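Local coordinates for cystalysin (Treponema denticola, PDB 1C7N), which is a pyridoxal-5'-phosphate-binding protein of the class I and II aminotransferase family, assembled from two copies of the chain, at residues S24-V29 with F345-A350; P47-G52 with C281-K286; K166-C171 with L198-D203. All coordinates share one frame; numbering follows the deposited sequence.

Interaction 1 of 3, residues S24-V29 with F345-A350; sequences SQNPEV and FMIHKA
The side-chain amide of N26 reaches across to the helix 339-350 and donates one hydrogen bond to a main-chain carbonyl. Its ND2 lies 2.8 Å from I347 O. The carbonyl is met from above its plane, but the bond lies close to the plane of the N26 amide. The same ND2 also donates to a water, and that water donates on to H348 O. Two successive carbonyls of the helix are thus tied to one amide nitrogen, one directly and one through water.

Van der Waals contacts flank this bond. N26 CB packs on I347 CG2 at 3.7 Å. The other branch of I347 extends to CD1, which touches Q25 NE2 at 3.7 Å. The Q25 and I347 side chains cross at about a right angle. H348 runs past N26 in the opposite direction, with the amide and ring planes 29° apart. Its ring also rests against I347 CG2, which lies over one face near the rim.

The contact joins the last turn of helix 17-25 and the loop after it to helix 339-350. The latter widens into a pi-type turn at 346-350, where F345 O accepts from both K349 N and A350 N.

N26 is the first residue to leave the helical conformation, and it opens a type I beta turn closed by V29 N to N26 O at 2.9 Å. Its CG stands anti to the backbone N (chi1 -173°), which carries the amide to I347. OD1 takes a weak bond from E28 N. Farther out, F353 packs against both Q25 and I347.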
loop_
_atom_site.group_PDB
_atom_site.type_symbol
_atom_site.label_atom_id
_atom_site.label_comp_id
_atom_site.label_asym_id
_atom_site.label_seq_id
_atom_site.Cartn_x
_atom_site.Cartn_y
_atom_site.Cartn_z
ATOM N N SER A 24 -18.429 17.734 -4.226
ATOM C CA SER A 24 -17.495 18.758 -4.675
ATOM C C SER A 24 -17.944 19.321 -6.020
ATOM O O SER A 24 -17.791 20.514 -6.294
ATOM C CB SER A 24 -16.094 18.167 -4.815
ATOM O OG SER A 24 -15.173 19.154 -5.242
ATOM N N GLN A 25 -18.492 18.454 -6.862
ATOM C CA GLN A 25 -18.962 18.866 -8.175
ATOM C C GLN A 25 -20.277 19.628 -8.102
ATOM O O GLN A 25 -20.505 20.562 -8.870
ATOM C CB GLN A 25 -19.125 17.646 -9.083
ATOM C CG GLN A 25 -17.824 17.161 -9.685
ATOM C CD GLN A 25 -17.981 15.854 -10.428
ATOM O OE1 GLN A 25 -17.092 15.441 -11.169
ATOM N NE2 GLN A 25 -19.109 15.190 -10.227
ATOM N N ASN A 26 -21.141 19.230 -7.178
ATOM C CA ASN A 26 -22.433 19.882 -7.029
ATOM C C ASN A 26 -22.819 19.959 -5.557
ATOM O O ASN A 26 -23.494 19.071 -5.039
ATOM C CB ASN A 26 -23.500 19.104 -7.804
ATOM C CG ASN A 26 -24.840 19.814 -7.826
ATOM O OD1 ASN A 26 -25.108 20.679 -6.994
ATOM N ND2 ASN A 26 -25.693 19.442 -8.776
ATOM N N PRO A 27 -22.382 21.023 -4.860
ATOM C CA PRO A 27 -22.688 21.208 -3.439
ATOM C C PRO A 27 -24.189 21.212 -3.137
ATOM O O PRO A 27 -24.601 20.972 -2.001
ATOM C CB PRO A 27 -22.033 22.550 -3.121
ATOM C CG PRO A 27 -20.857 22.570 -4.039
ATOM C CD PRO A 27 -21.451 22.063 -5.332
ATOM N N GLU A 28 -25.000 21.477 -4.158
ATOM C CA GLU A 28 -26.452 21.522 -3.996
ATOM C C GLU A 28 -27.145 20.184 -4.232
ATOM O O GLU A 28 -28.371 20.102 -4.165
ATOM C CB GLU A 28 -27.056 22.563 -4.945
ATOM C CG GLU A 28 -26.921 24.016 -4.499
ATOM C CD GLU A 28 -25.504 24.396 -4.130
ATOM O OE1 GLU A 28 -25.116 24.188 -2.960
ATOM O OE2 GLU A 28 -24.773 24.895 -5.011
ATOM N N VAL A 29 -26.372 19.136 -4.505
ATOM C CA VAL A 29 -26.947 17.819 -4.761
ATOM C C VAL A 29 -27.895 17.386 -3.641
ATOM O O VAL A 29 -27.595 17.556 -2.457
ATOM C CB VAL A 29 -25.837 16.753 -4.937
ATOM C CG1 VAL A 29 -25.066 16.572 -3.641
ATOM C CG2 VAL A 29 -26.443 15.442 -5.381
ATOM N N PHE A 345 -24.951 19.311 -17.785
ATOM C CA PHE A 345 -26.351 18.913 -17.708
ATOM C C PHE A 345 -26.580 17.763 -16.736
ATOM O O PHE A 345 -27.481 17.817 -15.904
ATOM C CB PHE A 345 -26.854 18.501 -19.095
ATOM C CG PHE A 345 -28.267 17.995 -19.103
ATOM C CD1 PHE A 345 -29.336 18.876 -19.007
ATOM C CD2 PHE A 345 -28.528 16.628 -19.199
ATOM C CE1 PHE A 345 -30.645 18.410 -19.006
ATOM C CE2 PHE A 345 -29.835 16.150 -19.199
ATOM C CZ PHE A 345 -30.896 17.044 -19.101
ATOM N N MET A 346 -25.775 16.717 -16.853
ATOM C CA MET A 346 -25.933 15.559 -15.982
ATOM C C MET A 346 -25.768 15.917 -14.510
ATOM O O MET A 346 -26.582 15.525 -13.673
ATOM C CB MET A 346 -24.931 14.464 -16.360
ATOM C CG MET A 346 -25.118 13.897 -17.761
ATOM S SD MET A 346 -26.786 13.276 -18.058
ATOM C CE MET A 346 -26.757 13.116 -19.840
ATOM N N ILE A 347 -24.720 16.671 -14.203
ATOM C CA ILE A 347 -24.436 17.067 -12.828
ATOM C C ILE A 347 -25.430 18.044 -12.210
ATOM O O ILE A 347 -25.859 17.855 -11.077
ATOM C CB ILE A 347 -23.038 17.706 -12.712
ATOM C CG1 ILE A 347 -21.957 16.665 -13.010
ATOM C CG2 ILE A 347 -22.843 18.297 -11.317
ATOM C CD1 ILE A 347 -20.549 17.235 -12.990
ATOM N N HIS A 348 -25.799 19.085 -12.951
ATOM C CA HIS A 348 -26.690 20.097 -12.405
ATOM C C HIS A 348 -28.171 20.021 -12.744
ATOM O O HIS A 348 -28.997 20.519 -11.980
ATOM C CB HIS A 348 -26.160 21.492 -12.752
ATOM C CG HIS A 348 -24.799 21.774 -12.190
ATOM N ND1 HIS A 348 -23.635 21.492 -12.874
ATOM C CD2 HIS A 348 -24.417 22.278 -10.993
ATOM C CE1 HIS A 348 -22.596 21.810 -12.123
ATOM N NE2 HIS A 348 -23.043 22.288 -10.976
ATOM N N LYS A 349 -28.520 19.418 -13.875
ATOM C CA LYS A 349 -29.929 19.316 -14.235
ATOM C C LYS A 349 -30.517 17.974 -13.828
ATOM O O LYS A 349 -31.611 17.920 -13.275
ATOM C CB LYS A 349 -30.125 19.530 -15.739
ATOM C CG LYS A 349 -29.776 20.928 -16.216
ATOM C CD LYS A 349 -30.603 21.983 -15.492
ATOM C CE LYS A 349 -30.210 23.388 -15.931
ATOM N NZ LYS A 349 -30.960 24.443 -15.184
ATOM N N ALA A 350 -29.788 16.897 -14.096
ATOM C CA ALA A 350 -30.256 15.553 -13.768
ATOM C C ALA A 350 -29.713 15.038 -12.437
ATOM O O ALA A 350 -30.236 14.077 -11.879
ATOM C CB ALA A 350 -29.869 14.590 -14.879
HETATM O O HOH W 1 -28.500 20.784 -9.134
#

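Interaction 2 of 3, residues P47-G52 with C281-K286; sequences PELIEG and CEICYK
I283 and L49 meet at about a right angle where the helices 47-59 and 275-287 pack together. The short segments run roughly antiparallel, with 142° between their directions and axes 9.1 Å apart at closest approach. This is a buried helix-helix contact, held by van der Waals contacts of apolar side chains with each other and with the backbone.

I283 points toward the other helix and divides its contact between two branches. CG2 is anti to the backbone N and settles on the backbone at L49 CA, 3.7 Å away, with E48 O nearly as close. CD1, at the end of the longer branch, lies against the main chain of G52, which has no side chain to hold it off.

L49 answers with the two methyls of its forked end. Its CD1 touches I283 CB at 4.0 Å. L49 CG is anti to the backbone N (chi1 176°), and this sets CD1 against I283 and lets CD2 lie beside C284.

Around the pair, I242 and A280 also pack on L49, as does L62 of the second subunit. E48 OE1 is hydrogen-bonded to Y3 OH, outside the contact. One residue along from I283, C284 SG sits 3.9 Å from L49 CD2.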
loop_
_atom_site.group_PDB
_atom_site.type_symbol
_atom_site.label_atom_id
_atom_site.label_comp_id
_atom_site.label_asym_id
_atom_site.label_seq_id
_atom_site.Cartn_x
_atom_site.Cartn_y
_atom_site.Cartn_z
ATOM N N PRO A 47 -21.214 -10.683 3.458
ATOM C CA PRO A 47 -21.293 -10.958 4.897
ATOM C C PRO A 47 -20.147 -11.855 5.381
ATOM O O PRO A 47 -19.577 -11.626 6.448
ATOM C CB PRO A 47 -22.659 -11.625 5.047
ATOM C CG PRO A 47 -23.457 -11.021 3.922
ATOM C CD PRO A 47 -22.472 -11.037 2.781
ATOM N N GLU A 48 -19.810 -12.872 4.593
ATOM C CA GLU A 48 -18.728 -13.784 4.955
ATOM C C GLU A 48 -17.411 -13.031 5.132
ATOM O O GLU A 48 -16.639 -13.326 6.049
ATOM C CB GLU A 48 -18.548 -14.871 3.889
ATOM C CG GLU A 48 -19.721 -15.841 3.751
ATOM C CD GLU A 48 -20.785 -15.364 2.771
ATOM O OE1 GLU A 48 -21.710 -16.150 2.478
ATOM O OE2 GLU A 48 -20.700 -14.212 2.293
ATOM N N LEU A 49 -17.152 -12.064 4.254
ATOM C CA LEU A 49 -15.924 -11.280 4.347
ATOM C C LEU A 49 -15.904 -10.482 5.642
ATOM O O LEU A 49 -14.932 -10.537 6.399
ATOM C CB LEU A 49 -15.788 -10.317 3.156
ATOM C CG LEU A 49 -14.572 -9.383 3.219
ATOM C CD1 LEU A 49 -13.303 -10.205 3.311
ATOM C CD2 LEU A 49 -14.524 -8.484 1.985
ATOM N N ILE A 50 -16.983 -9.744 5.900
ATOM C CA ILE A 50 -17.069 -8.937 7.110
ATOM C C ILE A 50 -16.929 -9.813 8.356
ATOM O O ILE A 50 -16.128 -9.516 9.238
ATOM C CB ILE A 50 -18.403 -8.162 7.160
ATOM C CG1 ILE A 50 -18.503 -7.214 5.961
ATOM C CG2 ILE A 50 -18.485 -7.346 8.433
ATOM C CD1 ILE A 50 -17.456 -6.115 5.962
ATOM N N GLU A 51 -17.703 -10.889 8.429
ATOM C CA GLU A 51 -17.625 -11.792 9.575
ATOM C C GLU A 51 -16.238 -12.433 9.627
ATOM O O GLU A 51 -15.677 -12.639 10.702
ATOM C CB GLU A 51 -18.719 -12.869 9.480
ATOM C CG GLU A 51 -20.124 -12.283 9.481
ATOM C CD GLU A 51 -21.224 -13.330 9.497
ATOM O OE1 GLU A 51 -22.408 -12.927 9.481
ATOM O OE2 GLU A 51 -20.914 -14.541 9.528
ATOM N N GLY A 52 -15.682 -12.727 8.457
ATOM C CA GLY A 52 -14.364 -13.327 8.390
ATOM C C GLY A 52 -13.279 -12.380 8.880
ATOM O O GLY A 52 -12.364 -12.799 9.580
ATOM N N CYS A 281 -8.612 -11.224 0.568
ATOM C CA CYS A 281 -8.592 -11.921 -0.715
ATOM C C CYS A 281 -8.854 -13.413 -0.522
ATOM O O CYS A 281 -9.607 -14.023 -1.285
ATOM C CB CYS A 281 -7.243 -11.721 -1.406
ATOM S SG CYS A 281 -7.108 -12.569 -2.994
ATOM N N GLU A 282 -8.230 -13.996 0.497
ATOM C CA GLU A 282 -8.416 -15.413 0.778
ATOM C C GLU A 282 -9.867 -15.721 1.155
ATOM O O GLU A 282 -10.465 -16.673 0.638
ATOM C CB GLU A 282 -7.480 -15.863 1.905
ATOM C CG GLU A 282 -7.696 -17.315 2.317
ATOM C CD GLU A 282 -6.668 -17.803 3.321
ATOM O OE1 GLU A 282 -6.973 -18.761 4.060
ATOM O OE2 GLU A 282 -5.553 -17.240 3.358
ATOM N N ILE A 283 -10.432 -14.921 2.051
ATOM C CA ILE A 283 -11.817 -15.119 2.470
ATOM C C ILE A 283 -12.773 -15.027 1.282
ATOM O O ILE A 283 -13.690 -15.838 1.152
ATOM C CB ILE A 283 -12.256 -14.068 3.501
ATOM C CG1 ILE A 283 -11.439 -14.210 4.789
ATOM C CG2 ILE A 283 -13.743 -14.236 3.806
ATOM C CD1 ILE A 283 -11.673 -13.079 5.772
ATOM N N CYS A 284 -12.564 -14.030 0.425
ATOM C CA CYS A 284 -13.429 -13.837 -0.742
ATOM C C CYS A 284 -13.442 -15.029 -1.688
ATOM O O CYS A 284 -14.507 -15.511 -2.082
ATOM C CB CYS A 284 -13.013 -12.586 -1.527
ATOM S SG CYS A 284 -13.447 -11.006 -0.739
ATOM N N TYR A 285 -12.253 -15.486 -2.069
ATOM C CA TYR A 285 -12.124 -16.614 -2.982
ATOM C C TYR A 285 -12.671 -17.906 -2.383
ATOM O O TYR A 285 -13.272 -18.719 -3.085
ATOM C CB TYR A 285 -10.651 -16.803 -3.369
ATOM C CG TYR A 285 -10.125 -15.783 -4.360
ATOM C CD1 TYR A 285 -8.767 -15.731 -4.683
ATOM C CD2 TYR A 285 -10.991 -14.904 -5.020
ATOM C CE1 TYR A 285 -8.286 -14.836 -5.640
ATOM C CE2 TYR A 285 -10.517 -14.007 -5.975
ATOM C CZ TYR A 285 -9.165 -13.982 -6.282
ATOM O OH TYR A 285 -8.695 -13.112 -7.241
ATOM N N LYS A 286 -12.468 -18.090 -1.083
ATOM C CA LYS A 286 -12.945 -19.295 -0.418
ATOM C C LYS A 286 -14.413 -19.302 -0.003
ATOM O O LYS A 286 -15.061 -20.345 -0.060
ATOM C CB LYS A 286 -12.110 -19.579 0.830
ATOM C CG LYS A 286 -10.711 -20.081 0.572
ATOM C CD LYS A 286 -10.034 -20.428 1.896
ATOM C CE LYS A 286 -8.690 -21.098 1.674
ATOM N NZ LYS A 286 -8.038 -21.429 2.974
#

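Interaction 3 of 3, residues K166-C171 with L198-D203; sequences KALLFC and LMLWSD. With PLP (pyridoxal-5'-phosphate), chain I.
A167 CB sits over one face of the W201 indole, in a CH-pi contact 3.7 Å from the centroid of the six-membered ring. The methyl lies 18° off the ring normal. L169 CD1 approaches the edge of the same indole, near its plane, and touches W201 CB at 3.8 Å. The CG of W201 is anti to its carbonyl carbon (chi1 -54°), and the indole therefore lies back along the strand over A167. At the ring edge, W201 NE1 gives a weak hydrogen bond to M199 SD.

Beneath these side chains the two strands run parallel. Five main-chain hydrogen bonds join them, from M199 N to K166 O at one end to D203 N to F170 O, 2.7 Å, at the other.

The other face carries L168, F170, L200 and S202, and its contacts are looser. L168 CD2 and L200 CD1 are 4.3 Å apart. S202 OG stands at the edge of the F170 ring, while its hydrogen bond goes to E204. The start of the contact is less enclosed. K166 points away from the partner strand and is partly exposed, as is M199, though L198 CD2 presses on A167 N.

The C-terminal ends meet the cofactor. D203 OD1 lies 2.6 Å from PLP N1, and its OD2 accepts from I205 N, a bond that probably steadies the carboxylate. C171 SG is 3.4 Å from PLP C2A. The strands form a beta-alpha-beta unit with helix 183-195, and an aspartate at the pyridine nitrogen is characteristic of the aminotransferase-type PLP fold.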
loop_
_atom_site.group_PDB
_atom_site.type_symbol
_atom_site.label_atom_id
_atom_site.label_comp_id
_atom_site.label_asym_id
_atom_site.label_seq_id
_atom_site.Cartn_x
_atom_site.Cartn_y
_atom_site.Cartn_z
ATOM N N LYS A 166 7.355 -0.746 -27.036
ATOM C CA LYS A 166 7.848 -1.851 -26.228
ATOM C C LYS A 166 6.812 -2.800 -25.659
ATOM O O LYS A 166 7.155 -3.910 -25.255
ATOM C CB LYS A 166 8.700 -1.293 -25.085
ATOM C CG LYS A 166 9.786 -0.333 -25.556
ATOM C CD LYS A 166 10.726 -1.011 -26.543
ATOM C CE LYS A 166 11.731 -0.030 -27.119
ATOM N NZ LYS A 166 12.674 -0.700 -28.062
ATOM N N ALA A 167 5.550 -2.388 -25.624
ATOM C CA ALA A 167 4.527 -3.260 -25.069
ATOM C C ALA A 167 3.101 -2.864 -25.408
ATOM O O ALA A 167 2.826 -1.745 -25.846
ATOM C CB ALA A 167 4.683 -3.336 -23.546
ATOM N N LEU A 168 2.203 -3.816 -25.191
ATOM C CA LEU A 168 0.780 -3.632 -25.417
ATOM C C LEU A 168 0.070 -3.702 -24.067
ATOM O O LEU A 168 0.058 -4.749 -23.418
ATOM C CB LEU A 168 0.235 -4.729 -26.337
ATOM C CG LEU A 168 -1.293 -4.797 -26.445
ATOM C CD1 LEU A 168 -1.829 -3.462 -26.945
ATOM C CD2 LEU A 168 -1.699 -5.925 -27.387
ATOM N N LEU A 169 -0.498 -2.579 -23.641
ATOM C CA LEU A 169 -1.231 -2.519 -22.381
ATOM C C LEU A 169 -2.679 -2.846 -22.740
ATOM O O LEU A 169 -3.388 -2.027 -23.319
ATOM C CB LEU A 169 -1.117 -1.118 -21.775
ATOM C CG LEU A 169 -1.703 -0.881 -20.381
ATOM C CD1 LEU A 169 -1.263 -1.982 -19.420
ATOM C CD2 LEU A 169 -1.247 0.487 -19.878
ATOM N N PHE A 170 -3.104 -4.049 -22.371
ATOM C CA PHE A 170 -4.430 -4.558 -22.697
ATOM C C PHE A 170 -5.421 -4.595 -21.530
ATOM O O PHE A 170 -5.055 -4.921 -20.401
ATOM C CB PHE A 170 -4.257 -5.967 -23.273
ATOM C CG PHE A 170 -5.402 -6.433 -24.118
ATOM C CD1 PHE A 170 -5.724 -5.774 -25.299
ATOM C CD2 PHE A 170 -6.147 -7.550 -23.746
ATOM C CE1 PHE A 170 -6.770 -6.220 -26.100
ATOM C CE2 PHE A 170 -7.189 -8.000 -24.536
ATOM C CZ PHE A 170 -7.503 -7.336 -25.717
ATOM N N CYS A 171 -6.680 -4.272 -21.811
ATOM C CA CYS A 171 -7.721 -4.295 -20.779
ATOM C C CYS A 171 -8.728 -5.382 -21.157
ATOM O O CYS A 171 -9.352 -5.316 -22.223
ATOM C CB CYS A 171 -8.418 -2.931 -20.693
ATOM S SG CYS A 171 -9.394 -2.654 -19.184
ATOM N N LEU A 198 7.016 -7.026 -28.780
ATOM C CA LEU A 198 6.125 -6.431 -27.795
ATOM C C LEU A 198 5.925 -7.342 -26.600
ATOM O O LEU A 198 5.844 -8.560 -26.728
ATOM C CB LEU A 198 4.754 -6.132 -28.405
ATOM C CG LEU A 198 4.572 -4.920 -29.319
ATOM C CD1 LEU A 198 3.143 -4.903 -29.841
ATOM C CD2 LEU A 198 4.874 -3.639 -28.554
ATOM N N MET A 199 5.849 -6.729 -25.427
ATOM C CA MET A 199 5.617 -7.459 -24.200
ATOM C C MET A 199 4.103 -7.360 -24.048
ATOM O O MET A 199 3.482 -6.522 -24.699
ATOM C CB MET A 199 6.330 -6.741 -23.054
ATOM C CG MET A 199 6.558 -7.580 -21.824
ATOM S SD MET A 199 7.729 -6.768 -20.721
ATOM C CE MET A 199 7.450 -7.698 -19.221
ATOM N N LEU A 200 3.497 -8.208 -23.225
ATOM C CA LEU A 200 2.050 -8.132 -23.028
ATOM C C LEU A 200 1.690 -7.857 -21.573
ATOM O O LEU A 200 2.014 -8.648 -20.686
ATOM C CB LEU A 200 1.357 -9.427 -23.472
ATOM C CG LEU A 200 -0.151 -9.459 -23.177
ATOM C CD1 LEU A 200 -0.865 -8.396 -24.011
ATOM C CD2 LEU A 200 -0.715 -10.829 -23.480
ATOM N N TRP A 201 1.028 -6.728 -21.336
ATOM C CA TRP A 201 0.590 -6.354 -19.996
ATOM C C TRP A 201 -0.936 -6.404 -20.045
ATOM O O TRP A 201 -1.576 -5.464 -20.511
ATOM C CB TRP A 201 1.048 -4.936 -19.637
ATOM C CG TRP A 201 2.526 -4.689 -19.790
ATOM C CD1 TRP A 201 3.525 -5.625 -19.811
ATOM C CD2 TRP A 201 3.168 -3.416 -19.923
ATOM N NE1 TRP A 201 4.747 -5.012 -19.950
ATOM C CE2 TRP A 201 4.558 -3.656 -20.023
ATOM C CE3 TRP A 201 2.704 -2.093 -19.970
ATOM C CZ2 TRP A 201 5.486 -2.626 -20.165
ATOM C CZ3 TRP A 201 3.625 -1.067 -20.113
ATOM C CH2 TRP A 201 5.003 -1.339 -20.209
ATOM N N SER A 202 -1.506 -7.504 -19.566
ATOM C CA SER A 202 -2.951 -7.698 -19.588
ATOM C C SER A 202 -3.650 -7.427 -18.257
ATOM O O SER A 202 -3.457 -8.159 -17.277
ATOM C CB SER A 202 -3.262 -9.120 -20.052
ATOM O OG SER A 202 -4.641 -9.279 -20.316
ATOM N N ASP A 203 -4.461 -6.370 -18.235
ATOM C CA ASP A 203 -5.210 -5.986 -17.041
ATOM C C ASP A 203 -6.561 -6.689 -17.093
ATOM O O ASP A 203 -7.442 -6.320 -17.876
ATOM C CB ASP A 203 -5.392 -4.462 -16.999
ATOM C CG ASP A 203 -6.117 -3.976 -15.748
ATOM O OD1 ASP A 203 -6.103 -2.746 -15.490
ATOM O OD2 ASP A 203 -6.713 -4.808 -15.026
HETATM N N1 PLP I . -7.806 -1.480 -13.992
HETATM C C2 PLP I . -9.085 -1.210 -14.516
HETATM C C2A PLP I . -9.247 -1.495 -15.998
HETATM C C3 PLP I . -10.105 -0.792 -13.551
HETATM O O3 PLP I . -11.259 -0.444 -14.124
HETATM C C4 PLP I . -9.782 -0.729 -12.174
HETATM C C4A PLP I . -10.795 -0.410 -11.168
HETATM C C5 PLP I . -8.389 -1.079 -11.752
HETATM C C6 PLP I . -7.438 -1.418 -12.671
HETATM C C5A PLP I . -8.196 -1.355 -10.264
HETATM O O4P PLP I . -7.272 -0.691 -9.497
HETATM P P PLP I . -7.199 -1.260 -7.975
HETATM O O1P PLP I . -6.449 -0.207 -7.295
HETATM O O2P PLP I . -6.445 -2.577 -8.002
HETATM O O3P PLP I . -8.546 -1.429 -7.420
#

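In the fold
The three contacts are separate and nested along the chain. Interaction 3 lies inside the loop closed by interaction 2, which lies inside the loop closed by interaction 1. Interaction 3 alone supplies residues of the pyridoxal-5'-phosphate pocket, from the central mixed sheet. Interaction 2 lies nearer to interaction 3 than interaction 1 does. The nearest atoms of interactions 2 and 3 are about 12 Å apart, and those of interactions 1 and 3 about 21 Å. The C284 side chain is about 13 Å from a bound PLP. Interactions 1 and 3 lie on opposite sides of the chain's centre, their own centres 37 Å apart. Interaction 1 joins segments 316 residues apart in the chain.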